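4-alpha-glucanotransferase (Aquifex aeolicus, PDB 1TZ7) is an amylomaltase, also called disproportionating enzyme or D-enzyme, a glucanotransferase built on a TIM-type beta/alpha barrel. Local coordinates at residues I26-T31 with Y47-F52; V376-F381 with R410-N415; K436-L441 with M457-N462. One frame throughout, in Å; residues are numbered along the deposited sequence.

Contact 1: residues I26-T31 with Y47-F52; sequences ILLHVT and YRFLDF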
loop_
_atom_site.group_PDB
_atom_site.type_symbol
_atom_site.label_atom_id
_atom_site.label_comp_id
_atom_site.label_asym_id
_atom_site.label_seq_id
_atom_site.Cartn_x
_atom_site.Cartn_y
_atom_site.Cartn_z
ATOM N N ILE A 26 -2.268 -9.647 10.517
ATOM C CA ILE A 26 -2.866 -8.385 10.871
ATOM C C ILE A 26 -2.605 -7.362 9.773
ATOM O O ILE A 26 -1.505 -7.289 9.234
ATOM C CB ILE A 26 -2.301 -7.883 12.228
ATOM C CG1 ILE A 26 -2.798 -8.780 13.373
ATOM C CG2 ILE A 26 -2.713 -6.422 12.474
ATOM C CD1 ILE A 26 -2.295 -8.373 14.744
ATOM N N LEU A 27 -3.635 -6.584 9.438
ATOM C CA LEU A 27 -3.485 -5.449 8.539
ATOM C C LEU A 27 -3.212 -4.181 9.357
ATOM O O LEU A 27 -4.072 -3.710 10.104
ATOM C CB LEU A 27 -4.747 -5.284 7.674
ATOM C CG LEU A 27 -4.894 -3.986 6.856
ATOM C CD1 LEU A 27 -3.686 -3.742 5.991
ATOM C CD2 LEU A 27 -6.163 -4.049 6.005
ATOM N N LEU A 28 -2.006 -3.651 9.216
ATOM C CA LEU A 28 -1.582 -2.473 9.965
ATOM C C LEU A 28 -0.499 -1.731 9.194
ATOM O O LEU A 28 0.583 -2.259 8.971
ATOM C CB LEU A 28 -1.040 -2.883 11.341
ATOM C CG LEU A 28 -0.520 -1.736 12.217
ATOM C CD1 LEU A 28 -1.680 -0.900 12.745
ATOM C CD2 LEU A 28 0.319 -2.277 13.365
ATOM N N HIS A 29 -0.798 -0.508 8.788
ATOM C CA HIS A 29 0.173 0.323 8.085
ATOM C C HIS A 29 1.214 0.860 9.048
ATOM O O HIS A 29 0.933 1.087 10.231
ATOM C CB HIS A 29 -0.534 1.476 7.400
ATOM C CG HIS A 29 0.309 2.212 6.401
ATOM N ND1 HIS A 29 0.975 1.580 5.374
ATOM C CD2 HIS A 29 0.568 3.533 6.259
ATOM C CE1 HIS A 29 1.614 2.482 4.648
ATOM N NE2 HIS A 29 1.384 3.673 5.166
ATOM N N VAL A 30 2.417 1.067 8.535
ATOM C CA VAL A 30 3.535 1.523 9.348
ATOM C C VAL A 30 3.191 2.818 10.105
ATOM O O VAL A 30 3.596 2.993 11.243
ATOM C CB VAL A 30 4.808 1.743 8.476
ATOM C CG1 VAL A 30 5.941 2.308 9.310
ATOM C CG2 VAL A 30 5.243 0.416 7.811
ATOM N N THR A 31 2.436 3.714 9.458
ATOM C CA THR A 31 2.110 5.023 10.057
ATOM C C THR A 31 1.313 4.866 11.345
ATOM O O THR A 31 1.389 5.711 12.228
ATOM C CB THR A 31 1.306 5.905 9.067
ATOM O OG1 THR A 31 0.112 5.224 8.659
ATOM C CG2 THR A 31 2.081 6.135 7.771
ATOM N N TYR A 47 9.343 -3.279 15.617
ATOM C CA TYR A 47 9.900 -4.529 16.142
ATOM C C TYR A 47 9.036 -5.099 17.264
ATOM O O TYR A 47 8.856 -6.308 17.359
ATOM C CB TYR A 47 11.327 -4.305 16.638
ATOM C CG TYR A 47 12.308 -4.094 15.518
ATOM C CD1 TYR A 47 12.970 -5.168 14.938
ATOM C CD2 TYR A 47 12.566 -2.820 15.025
ATOM C CE1 TYR A 47 13.872 -4.976 13.900
ATOM C CE2 TYR A 47 13.465 -2.617 13.989
ATOM C CZ TYR A 47 14.111 -3.692 13.432
ATOM O OH TYR A 47 14.998 -3.493 12.410
ATOM N N ARG A 48 8.497 -4.219 18.106
ATOM C CA ARG A 48 7.586 -4.631 19.175
ATOM C C ARG A 48 6.320 -5.261 18.599
ATOM O O ARG A 48 5.774 -6.197 19.171
ATOM C CB ARG A 48 7.219 -3.432 20.051
ATOM C CG ARG A 48 6.263 -3.765 21.210
ATOM C CD ARG A 48 6.924 -3.766 22.589
ATOM N NE ARG A 48 7.492 -2.460 22.933
ATOM C CZ ARG A 48 6.773 -1.394 23.298
ATOM N NH1 ARG A 48 5.445 -1.467 23.373
ATOM N NH2 ARG A 48 7.386 -0.254 23.588
ATOM N N PHE A 49 5.862 -4.736 17.466
ATOM C CA PHE A 49 4.668 -5.249 16.816
ATOM C C PHE A 49 4.929 -6.621 16.203
ATOM O O PHE A 49 4.093 -7.507 16.287
ATOM C CB PHE A 49 4.180 -4.279 15.738
ATOM C CG PHE A 49 3.045 -4.816 14.915
ATOM C CD1 PHE A 49 1.797 -5.023 15.485
ATOM C CD2 PHE A 49 3.226 -5.126 13.568
ATOM C CE1 PHE A 49 0.747 -5.526 14.730
ATOM C CE2 PHE A 49 2.168 -5.633 12.804
ATOM C CZ PHE A 49 0.938 -5.832 13.382
ATOM N N LEU A 50 6.099 -6.788 15.586
ATOM C CA LEU A 50 6.511 -8.093 15.070
ATOM C C LEU A 50 6.628 -9.128 16.199
ATOM O O LEU A 50 6.255 -10.280 16.023
ATOM C CB LEU A 50 7.842 -7.979 14.317
ATOM C CG LEU A 50 7.793 -7.243 12.968
ATOM C CD1 LEU A 50 9.179 -7.195 12.340
ATOM C CD2 LEU A 50 6.798 -7.897 12.013
ATOM N N ASP A 51 7.143 -8.699 17.361
ATOM C CA ASP A 51 7.227 -9.573 18.549
ATOM C C ASP A 51 5.846 -10.019 18.981
ATOM O O ASP A 51 5.661 -11.144 19.397
ATOM C CB ASP A 51 7.898 -8.841 19.721
ATOM C CG ASP A 51 9.390 -8.693 19.547
ATOM O OD1 ASP A 51 9.967 -9.368 18.671
ATOM O OD2 ASP A 51 10.073 -7.922 20.251
ATOM N N PHE A 52 4.880 -9.109 18.885
ATOM C CA PHE A 52 3.492 -9.403 19.232
ATOM C C PHE A 52 2.868 -10.410 18.229
ATOM O O PHE A 52 2.197 -11.361 18.634
ATOM C CB PHE A 52 2.682 -8.096 19.271
ATOM C CG PHE A 52 1.193 -8.296 19.379
ATOM C CD1 PHE A 52 0.375 -8.116 18.270
ATOM C CD2 PHE A 52 0.611 -8.640 20.589
ATOM C CE1 PHE A 52 -0.995 -8.289 18.365
ATOM C CE2 PHE A 52 -0.763 -8.814 20.688
ATOM C CZ PHE A 52 -1.564 -8.640 19.572
#

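Contact 2: residues V376-F381 with R410-N415; sequences VIEFAF and RGWFEN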
loop_
_atom_site.group_PDB
_atom_site.type_symbol
_atom_site.label_atom_id
_atom_site.label_comp_id
_atom_site.label_asym_id
_atom_site.label_seq_id
_atom_site.Cartn_x
_atom_site.Cartn_y
_atom_site.Cartn_z
ATOM N N VAL A 376 -14.195 -10.179 2.218
ATOM C CA VAL A 376 -14.334 -9.307 3.376
ATOM C C VAL A 376 -15.663 -9.601 4.048
ATOM O O VAL A 376 -16.713 -9.458 3.439
ATOM C CB VAL A 376 -14.278 -7.801 2.963
ATOM C CG1 VAL A 376 -14.235 -6.902 4.195
ATOM C CG2 VAL A 376 -13.065 -7.535 2.077
ATOM N N ILE A 377 -15.617 -10.021 5.304
ATOM C CA ILE A 377 -16.827 -10.484 5.988
ATOM C C ILE A 377 -17.814 -9.340 6.236
ATOM O O ILE A 377 -19.007 -9.573 6.432
ATOM C CB ILE A 377 -16.473 -11.192 7.313
ATOM C CG1 ILE A 377 -17.656 -12.036 7.790
ATOM C CG2 ILE A 377 -16.070 -10.178 8.379
ATOM C CD1 ILE A 377 -17.275 -13.137 8.713
ATOM N N GLU A 378 -17.313 -8.108 6.213
ATOM C CA GLU A 378 -18.174 -6.921 6.316
ATOM C C GLU A 378 -19.176 -6.820 5.141
ATOM O O GLU A 378 -20.226 -6.194 5.267
ATOM C CB GLU A 378 -17.315 -5.654 6.376
ATOM C CG GLU A 378 -18.057 -4.437 6.876
ATOM C CD GLU A 378 -17.146 -3.261 7.122
ATOM O OE1 GLU A 378 -17.290 -2.242 6.416
ATOM O OE2 GLU A 378 -16.286 -3.351 8.026
ATOM N N PHE A 379 -18.831 -7.437 4.008
ATOM C CA PHE A 379 -19.701 -7.440 2.814
ATOM C C PHE A 379 -20.661 -8.649 2.786
ATOM O O PHE A 379 -21.369 -8.853 1.807
ATOM C CB PHE A 379 -18.849 -7.469 1.531
ATOM C CG PHE A 379 -18.024 -6.213 1.298
ATOM C CD1 PHE A 379 -16.933 -6.246 0.435
ATOM C CD2 PHE A 379 -18.343 -5.010 1.926
ATOM C CE1 PHE A 379 -16.172 -5.107 0.206
ATOM C CE2 PHE A 379 -17.582 -3.871 1.696
ATOM C CZ PHE A 379 -16.495 -3.923 0.834
ATOM N N ALA A 380 -20.680 -9.441 3.858
ATOM C CA ALA A 380 -21.271 -10.791 3.800
ATOM C C ALA A 380 -22.784 -10.811 4.062
ATOM O O ALA A 380 -23.456 -11.802 3.766
ATOM C CB ALA A 380 -20.561 -11.719 4.775
ATOM N N PHE A 381 -23.317 -9.726 4.612
ATOM C CA PHE A 381 -24.666 -9.756 5.192
ATOM C C PHE A 381 -25.637 -8.772 4.515
ATOM O O PHE A 381 -26.673 -8.416 5.087
ATOM C CB PHE A 381 -24.586 -9.501 6.692
ATOM C CG PHE A 381 -23.648 -10.420 7.393
ATOM C CD1 PHE A 381 -22.373 -9.998 7.752
ATOM C CD2 PHE A 381 -24.018 -11.727 7.666
ATOM C CE1 PHE A 381 -21.497 -10.859 8.385
ATOM C CE2 PHE A 381 -23.145 -12.591 8.301
ATOM C CZ PHE A 381 -21.884 -12.158 8.659
ATOM N N ARG A 410 -16.846 -2.629 14.122
ATOM C CA ARG A 410 -17.694 -2.096 15.194
ATOM C C ARG A 410 -18.456 -0.850 14.736
ATOM O O ARG A 410 -19.604 -0.653 15.111
ATOM C CB ARG A 410 -16.860 -1.774 16.437
ATOM C CG ARG A 410 -17.701 -1.365 17.669
ATOM C CD ARG A 410 -16.892 -1.254 18.962
ATOM N NE ARG A 410 -17.746 -1.091 20.138
ATOM C CZ ARG A 410 -17.297 -1.018 21.391
ATOM N NH1 ARG A 410 -16.001 -1.091 21.643
ATOM N NH2 ARG A 410 -18.151 -0.869 22.395
ATOM N N GLY A 411 -17.801 -0.011 13.931
ATOM C CA GLY A 411 -18.432 1.185 13.386
ATOM C C GLY A 411 -19.380 0.867 12.239
ATOM O O GLY A 411 -20.405 1.516 12.067
ATOM N N TRP A 412 -19.020 -0.136 11.453
ATOM C CA TRP A 412 -19.887 -0.659 10.407
ATOM C C TRP A 412 -21.184 -1.197 11.015
ATOM O O TRP A 412 -22.281 -0.948 10.497
ATOM C CB TRP A 412 -19.149 -1.763 9.634
ATOM C CG TRP A 412 -20.030 -2.707 8.877
ATOM C CD1 TRP A 412 -20.580 -2.508 7.640
ATOM C CD2 TRP A 412 -20.443 -4.014 9.292
ATOM N NE1 TRP A 412 -21.318 -3.608 7.267
ATOM C CE2 TRP A 412 -21.249 -4.548 8.264
ATOM C CE3 TRP A 412 -20.219 -4.794 10.440
ATOM C CZ2 TRP A 412 -21.832 -5.820 8.348
ATOM C CZ3 TRP A 412 -20.796 -6.055 10.517
ATOM C CH2 TRP A 412 -21.591 -6.552 9.478
ATOM N N PHE A 413 -21.059 -1.918 12.123
ATOM C CA PHE A 413 -22.218 -2.502 12.777
ATOM C C PHE A 413 -23.123 -1.429 13.347
ATOM O O PHE A 413 -24.344 -1.574 13.344
ATOM C CB PHE A 413 -21.792 -3.460 13.889
ATOM C CG PHE A 413 -22.940 -4.135 14.567
ATOM C CD1 PHE A 413 -23.539 -5.253 13.998
ATOM C CD2 PHE A 413 -23.441 -3.647 15.769
ATOM C CE1 PHE A 413 -24.610 -5.877 14.623
ATOM C CE2 PHE A 413 -24.511 -4.270 16.396
ATOM C CZ PHE A 413 -25.095 -5.382 15.822
ATOM N N GLU A 414 -22.524 -0.347 13.843
ATOM C CA GLU A 414 -23.291 0.749 14.434
ATOM C C GLU A 414 -24.306 1.296 13.432
ATOM O O GLU A 414 -25.433 1.603 13.793
ATOM C CB GLU A 414 -22.355 1.872 14.902
ATOM C CG GLU A 414 -23.077 3.066 15.529
ATOM C CD GLU A 414 -22.123 4.135 16.027
ATOM O OE1 GLU A 414 -22.504 4.893 16.944
ATOM O OE2 GLU A 414 -20.992 4.219 15.504
ATOM N N ASN A 415 -23.888 1.409 12.168
ATOM C CA ASN A 415 -24.719 2.023 11.123
ATOM C C ASN A 415 -25.384 0.984 10.216
ATOM O O ASN A 415 -25.954 1.328 9.187
ATOM C CB ASN A 415 -23.869 2.974 10.270
ATOM C CG ASN A 415 -23.320 4.136 11.064
ATOM O OD1 ASN A 415 -24.031 4.752 11.847
ATOM N ND2 ASN A 415 -22.045 4.440 10.864
#

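Contact 3: residues K436-L441 with M457-N462; sequences KVNEEL and MQDLLN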
loop_
_atom_site.group_PDB
_atom_site.type_symbol
_atom_site.label_atom_id
_atom_site.label_comp_id
_atom_site.label_asym_id
_atom_site.label_seq_id
_atom_site.Cartn_x
_atom_site.Cartn_y
_atom_site.Cartn_z
ATOM N N LYS A 436 -19.624 -7.122 21.117
ATOM C CA LYS A 436 -19.173 -8.513 20.931
ATOM C C LYS A 436 -19.083 -8.906 19.448
ATOM O O LYS A 436 -18.653 -10.009 19.123
ATOM C CB LYS A 436 -20.118 -9.478 21.655
ATOM C CG LYS A 436 -19.996 -9.446 23.166
ATOM C CD LYS A 436 -18.758 -10.199 23.646
ATOM C CE LYS A 436 -18.826 -10.489 25.144
ATOM N NZ LYS A 436 -19.503 -11.785 25.437
ATOM N N VAL A 437 -19.485 -7.994 18.558
ATOM C CA VAL A 437 -19.572 -8.298 17.124
ATOM C C VAL A 437 -18.204 -8.601 16.526
ATOM O O VAL A 437 -18.063 -9.526 15.732
ATOM C CB VAL A 437 -20.222 -7.133 16.331
ATOM C CG1 VAL A 437 -20.148 -7.402 14.820
ATOM C CG2 VAL A 437 -21.658 -6.935 16.761
ATOM N N ASN A 438 -17.199 -7.817 16.907
ATOM C CA ASN A 438 -15.838 -8.015 16.402
ATOM C C ASN A 438 -15.345 -9.428 16.656
ATOM O O ASN A 438 -14.819 -10.073 15.769
ATOM C CB ASN A 438 -14.873 -7.014 17.046
ATOM C CG ASN A 438 -14.551 -5.849 16.137
ATOM O OD1 ASN A 438 -14.145 -6.032 14.989
ATOM N ND2 ASN A 438 -14.729 -4.645 16.644
ATOM N N GLU A 439 -15.524 -9.900 17.881
ATOM C CA GLU A 439 -15.082 -11.236 18.260
ATOM C C GLU A 439 -15.791 -12.304 17.423
ATOM O O GLU A 439 -15.165 -13.252 16.957
ATOM C CB GLU A 439 -15.352 -11.478 19.742
ATOM C CG GLU A 439 -14.810 -12.794 20.268
ATOM C CD GLU A 439 -15.232 -13.070 21.699
ATOM O OE1 GLU A 439 -15.340 -14.256 22.064
ATOM O OE2 GLU A 439 -15.457 -12.100 22.458
ATOM N N GLU A 440 -17.101 -12.140 17.242
ATOM C CA GLU A 440 -17.909 -13.128 16.525
ATOM C C GLU A 440 -17.484 -13.229 15.067
ATOM O O GLU A 440 -17.451 -14.326 14.492
ATOM C CB GLU A 440 -19.400 -12.772 16.612
ATOM C CG GLU A 440 -20.255 -13.827 17.292
ATOM C CD GLU A 440 -19.715 -14.230 18.646
ATOM O OE1 GLU A 440 -19.090 -15.308 18.742
ATOM O OE2 GLU A 440 -19.914 -13.470 19.615
ATOM N N LEU A 441 -17.148 -12.088 14.470
ATOM C CA LEU A 441 -16.796 -12.043 13.057
ATOM C C LEU A 441 -15.357 -12.451 12.837
ATOM O O LEU A 441 -15.019 -12.993 11.794
ATOM C CB LEU A 441 -17.043 -10.638 12.485
ATOM C CG LEU A 441 -18.515 -10.182 12.442
ATOM C CD1 LEU A 441 -18.729 -9.134 11.368
ATOM C CD2 LEU A 441 -19.452 -11.358 12.228
ATOM N N MET A 457 -6.287 -4.179 12.334
ATOM C CA MET A 457 -5.876 -3.937 13.715
ATOM C C MET A 457 -7.006 -3.288 14.509
ATOM O O MET A 457 -7.216 -3.615 15.667
ATOM C CB MET A 457 -4.628 -3.052 13.758
ATOM C CG MET A 457 -4.049 -2.865 15.155
ATOM S SD MET A 457 -3.412 -4.413 15.848
ATOM C CE MET A 457 -2.479 -3.797 17.231
ATOM N N GLN A 458 -7.738 -2.377 13.863
ATOM C CA GLN A 458 -8.842 -1.656 14.514
ATOM C C GLN A 458 -9.923 -2.614 15.023
ATOM O O GLN A 458 -10.589 -2.336 16.025
ATOM C CB GLN A 458 -9.475 -0.649 13.537
ATOM C CG GLN A 458 -8.581 0.536 13.190
ATOM C CD GLN A 458 -7.834 0.341 11.879
ATOM O OE1 GLN A 458 -7.265 -0.717 11.641
ATOM N NE2 GLN A 458 -7.843 1.359 11.033
ATOM N N ASP A 459 -10.106 -3.730 14.320
ATOM C CA ASP A 459 -11.072 -4.755 14.732
ATOM C C ASP A 459 -10.566 -5.531 15.948
ATOM O O ASP A 459 -11.332 -5.837 16.865
ATOM C CB ASP A 459 -11.352 -5.720 13.578
ATOM C CG ASP A 459 -12.042 -5.048 12.405
ATOM O OD1 ASP A 459 -12.650 -3.968 12.600
ATOM O OD2 ASP A 459 -12.030 -5.523 11.251
ATOM N N LEU A 460 -9.275 -5.843 15.947
ATOM C CA LEU A 460 -8.635 -6.477 17.099
ATOM C C LEU A 460 -8.818 -5.619 18.352
ATOM O O LEU A 460 -9.005 -6.143 19.454
ATOM C CB LEU A 460 -7.142 -6.682 16.829
ATOM C CG LEU A 460 -6.496 -7.975 17.349
ATOM C CD1 LEU A 460 -4.980 -7.828 17.363
ATOM C CD2 LEU A 460 -7.007 -8.352 18.727
ATOM N N LEU A 461 -8.766 -4.300 18.172
ATOM C CA LEU A 461 -8.851 -3.359 19.289
ATOM C C LEU A 461 -10.293 -2.926 19.558
ATOM O O LEU A 461 -10.553 -2.124 20.463
ATOM C CB LEU A 461 -7.979 -2.129 19.004
ATOM C CG LEU A 461 -6.474 -2.418 18.848
ATOM C CD1 LEU A 461 -5.718 -1.165 18.440
ATOM C CD2 LEU A 461 -5.900 -2.990 20.134
ATOM N N ASN A 462 -11.228 -3.451 18.768
ATOM C CA ASN A 462 -12.661 -3.179 18.968
ATOM C C ASN A 462 -12.986 -1.673 18.874
ATOM O O ASN A 462 -13.674 -1.115 19.738
ATOM C CB ASN A 462 -13.130 -3.751 20.324
ATOM C CG ASN A 462 -14.589 -4.193 20.303
ATOM O OD1 ASN A 462 -15.206 -4.297 19.242
ATOM N ND2 ASN A 462 -15.141 -4.456 21.479
HETATM O O HOH W 1 -13.955 -2.753 14.754
HETATM O O HOH W 2 -17.535 -5.341 18.379
#

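Contact 1: residues I26-T31 with Y47-F52
Leu28 lays one methyl on the flat of the Phe49 ring. CD2 sits over the middle of the ring, 3.6 Å from its centroid and 12° off the ring normal. This is a CH-pi contact. The two side chains approach head-on, Leu28 from just past the strand and Phe49 from the helix. Leu28 has CG anti to its backbone N (chi1 178°), and its chi2 of 72° then leaves CD2 as the branch that reaches the ring. Phe49 likewise has CG anti to the backbone N, which carries its ring off the helix toward residues 26-28.

Ile26 meets the same ring differently. Its CG2 lies at the edge, in the ring plane, 3.8 Å from Phe49 CZ. Its other branch runs on to a second ring: CD1 touches Phe52 CE1 at 3.8 Å, again at the ring edge, and also skirts the Phe49 ring. All four residues are buried, and the contact is wholly apolar.

Other rings continue the packing. Trp61 meets Phe49 edge-to-face, and Tyr487 meets Phe52 in the same way. Met457 and Leu460 also pack on Ile26.

Strand 23-27, helix 44-56 and strand 60-62 form a beta-alpha-beta unit, and the contact seats the helix against its first strand and the residues just after it. This is the layering of helix on strand found in a TIM-type beta/alpha barrel.

Contact 2: residues V376-F381 with R410-N415
Glu378 lies over one face of the Trp412 indole. Its CG stands above the five-membered ring in a CH-pi contact, though the exact spacing is doubtful. The setting is a beta/alpha barrel: Glu378 is in a 3-10 segment just after strand 373-376, and Trp412 is on the short helix 409-414 that follows strand 397-400. The contact therefore joins the regions that follow two adjacent parallel strands.

Glu378 has an extended chain, with chi1 -163° and chi2 171°. Its side chain and that of Trp412 run antiparallel, one alongside the other. The carboxylate is nearly parallel to the indole, with the two planes 16° apart. CD comes 3.5 Å from Trp412 CB, and OE1 lies 3.5 Å from Trp412 CD1. The acid group thus covers the root of the tryptophan side chain as well as part of its ring.

The indole NH has a partner just beyond the 376-381 segment. Trp412 NE1 is hydrogen-bonded to the hydroxyl of Tyr382, which satisfies the indole N-H and helps set the rotation of the ring. NE1 is also near Glu378 O, but the angle is too poor for a bond.

Leu441 of helix 437-447 packs on Trp412, and Leu424 and Tyr427 of helix 418-428 touch Phe381. Phe381 reaches the six-membered end of the indole, and its side chain crosses that of Trp412 at about a right angle. Where the two aromatic residues meet, Phe381 CD1 is 3.9 Å from Trp412 CH2.

Contact 3: residues K436-L441 with M457-N462
Asn438 points from the first turn of helix 437-447 at the C-terminal end of helix 457-460. Its CB lies 3.5 Å from Asn462 OD1. Next along the side chain, CG comes 3.3 Å from the backbone O of Asp459. OD1 then rests 3.1 Å from Asp459 CB, a packing contact with the methylene and not a hydrogen bond with the acid. The last atom, ND2, makes the direct bond of the contact: it donates to Asn462 OD1 at 2.7 Å, with an angle of 165° at the hydrogen. The acceptor is nearly in the amide plane of Asn438, and ND2 meets a lone pair of Asn462 in the carbonyl plane. The two amide planes are steeply turned.

Two waters extend this bond. Water 1 accepts from Asn438 ND2 and donates to Asp459 OD1, both at 2.8 Å. Water 2 accepts from Asn438 N and donates to Asn462 OD1, which therefore receives both a side-chain bond and a water bond. The other end of the Asn462 amide is held too, since ND2 donates to Glu435 O.

Asn462 has positive phi (59°) in a Schellman motif. Its side chain swings OD1 toward Asn438 (chi1 -149°). Asp459 is held by residues after strand 397-400: OD2 is hydrogen-bonded to Thr401 and Ser402, and OD1 accepts a bond from the backbone N of Ile409.

Helix 457-460 directly follows strand 452-456. Helix 437-447 precedes that strand and packs beside helix 409-414, whose Ile409 and Arg410 both touch Asn438.

Overall arrangement
Contact 1 is core: it lies nearest the centre of the chain and is purely apolar, with aromatic rings packed between helix and strand. Contacts 2 and 3 are also buried but lie farther out, and Asn462 in contact 3 is partly exposed. Contact 3 is mostly polar, with amides, a carboxylate and waters. Contact 2 combines an acid chain with aromatic rings. Segment 457-462 lies between the other two contacts. On one side, Leu27 O probably bonds to Met457 N. On the other, Asn462 O probably accepts from Arg410 NH1. Contacts 2 and 3 also share helix packing, through Phe413 on Val437. Contacts 1 and 2 do not touch.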